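Local coordinates for protein possible thiamine biosynthesis enzyme (Candida albicans, PDB 2X7Q) that is of unknown function but adopts the generic periplasmic binding protein fold and may bind a small solute, possibly one linked to thiamine biosynthesis, at residues 249-252 with 253-256. The protein carries 1 engineered substitution. Numbering follows the deposited sequence.
Sequences DYSA and EDAK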
loop_
_atom_site.group_PDB
_atom_site.type_symbol
_atom_site.label_atom_id
_atom_site.label_comp_id
_atom_site.label_asym_id
_atom_site.label_seq_id
_atom_site.Cartn_x
_atom_site.Cartn_y
_atom_site.Cartn_z
ATOM N N ASP A 249 -8.227 -3.611 13.933
ATOM C CA ASP A 249 -8.850 -4.929 13.916
ATOM C C ASP A 249 -7.820 -6.047 13.806
ATOM O O ASP A 249 -7.805 -6.799 12.829
ATOM C CB ASP A 249 -9.861 -5.041 12.774
ATOM C CG ASP A 249 -10.735 -6.273 12.891
ATOM O OD1 ASP A 249 -11.262 -6.525 13.994
ATOM O OD2 ASP A 249 -10.905 -6.989 11.884
ATOM N N TYR A 250 -6.960 -6.151 14.813
ATOM C CA TYR A 250 -5.979 -7.224 14.877
ATOM C C TYR A 250 -5.855 -7.703 16.313
ATOM O O TYR A 250 -5.808 -6.894 17.238
ATOM C CB TYR A 250 -4.612 -6.746 14.386
ATOM C CG TYR A 250 -4.623 -6.097 13.020
ATOM C CD1 TYR A 250 -4.419 -6.849 11.869
ATOM C CD2 TYR A 250 -4.824 -4.729 12.881
ATOM C CE1 TYR A 250 -4.421 -6.258 10.619
ATOM C CE2 TYR A 250 -4.827 -4.130 11.635
ATOM C CZ TYR A 250 -4.626 -4.899 10.509
ATOM O OH TYR A 250 -4.630 -4.304 9.270
ATOM N N SER A 251 -5.812 -9.015 16.505
ATOM C CA SER A 251 -5.576 -9.563 17.833
ATOM C C SER A 251 -4.124 -9.327 18.222
ATOM O O SER A 251 -3.279 -9.087 17.360
ATOM C CB SER A 251 -5.900 -11.054 17.875
ATOM O OG SER A 251 -5.016 -11.796 17.061
ATOM N N ALA A 252 -3.841 -9.385 19.518
ATOM C CA ALA A 252 -2.484 -9.186 20.009
ATOM C C ALA A 252 -1.541 -10.240 19.441
ATOM O O ALA A 252 -0.392 -9.943 19.113
ATOM C CB ALA A 252 -2.463 -9.213 21.529
ATOM N N GLU A 253 -2.032 -11.471 19.324
ATOM C CA GLU A 253 -1.231 -12.557 18.771
ATOM C C GLU A 253 -0.945 -12.351 17.286
ATOM O O GLU A 253 0.197 -12.491 16.846
ATOM C CB GLU A 253 -1.908 -13.912 18.995
ATOM C CG GLU A 253 -1.895 -14.390 20.438
ATOM C CD GLU A 253 -3.204 -14.121 21.161
ATOM O OE1 GLU A 253 -4.238 -13.943 20.481
ATOM O OE2 GLU A 253 -3.196 -14.083 22.411
ATOM N N ASP A 254 -1.979 -12.022 16.519
ATOM C CA ASP A 254 -1.817 -11.792 15.087
ATOM C C ASP A 254 -0.969 -10.552 14.821
ATOM O O ASP A 254 -0.198 -10.514 13.867
ATOM C CB ASP A 254 -3.180 -11.666 14.398
ATOM C CG ASP A 254 -3.933 -12.978 14.353
ATOM O OD1 ASP A 254 -3.353 -14.006 14.751
ATOM O OD2 ASP A 254 -5.102 -12.981 13.916
ATOM N N ALA A 255 -1.117 -9.542 15.670
ATOM C CA ALA A 255 -0.312 -8.334 15.566
ATOM C C ALA A 255 1.156 -8.673 15.803
ATOM O O ALA A 255 2.041 -8.145 15.133
ATOM C CB ALA A 255 -0.785 -7.291 16.564
ATOM N N LYS A 256 1.405 -9.556 16.765
ATOM C CA LYS A 256 2.762 -9.984 17.084
ATOM C C LYS A 256 3.398 -10.726 15.914
ATOM O O LYS A 256 4.547 -10.471 15.562
ATOM C CB LYS A 256 2.768 -10.869 18.331
ATOM C CG LYS A 256 4.143 -11.384 18.716
ATOM C CD LYS A 256 4.082 -12.266 19.952
ATOM C CE LYS A 256 5.463 -12.785 20.325
ATOM N NZ LYS A 256 5.420 -13.648 21.540
HETATM O O HOH W 1 -6.430 -10.616 14.157
HETATM O O HOH W 2 -5.577 -14.863 17.081
#
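Ser251 and Asp254 face each other across the first turn of helix 252-259, with the serine hydroxyl lying over the flat face of the aspartate carboxylate. Ser251 is the N-cap. Its chi1 of 66° swings OG in between its own backbone N and carbonyl carbon, over the mouth of the helix, where it accepts from Asp254 N at 3.1 Å with an N-H...O angle of 159°. From there OG stands almost straight above Asp254 CG, also 3.1 Å away, rather than at either carboxylate oxygen; the approach to Asp254 OD2 is poorly angled for a hydrogen bond. In place of a direct return bond, a water accepts a hydrogen bond from Ser251 N at 2.9 Å and donates to Asp254 OD2 at 2.7 Å. The residues are those of a capping box, serine at the N-cap and an acid at N3, but the return arm passes through water, making this a water-mediated variant. Another water touches Ser251 OG and bonds weakly to Asp254 OD1, whose stronger partner is Lys182 in helix 178-186.

Behind the cap, Ser251 O accepts from Ala255 N at 2.8 Å, and Ala252 O from Lys256 N at 3.0 Å, starting the regular helical pattern. Just ahead of the cap, Tyr250 lays its CB 4.4 Å from Ala255 CB, the pairing of positions seen in a hydrophobic staple. Both side chains rest on Ile244 of the preceding helix 237-247, while the tyrosine ring turns away toward His25 and its hydroxyl bonds Thr180.

The serine hydroxyl therefore supplies an acceptor to Asp254 N, a first-turn amide that lacks the usual i-4 helical carbonyl partner. The carboxylate is held at both oxygens, and its negative charge, close to the helix N-terminus and bridged to Lys182, is probably stabilised in the ionised form.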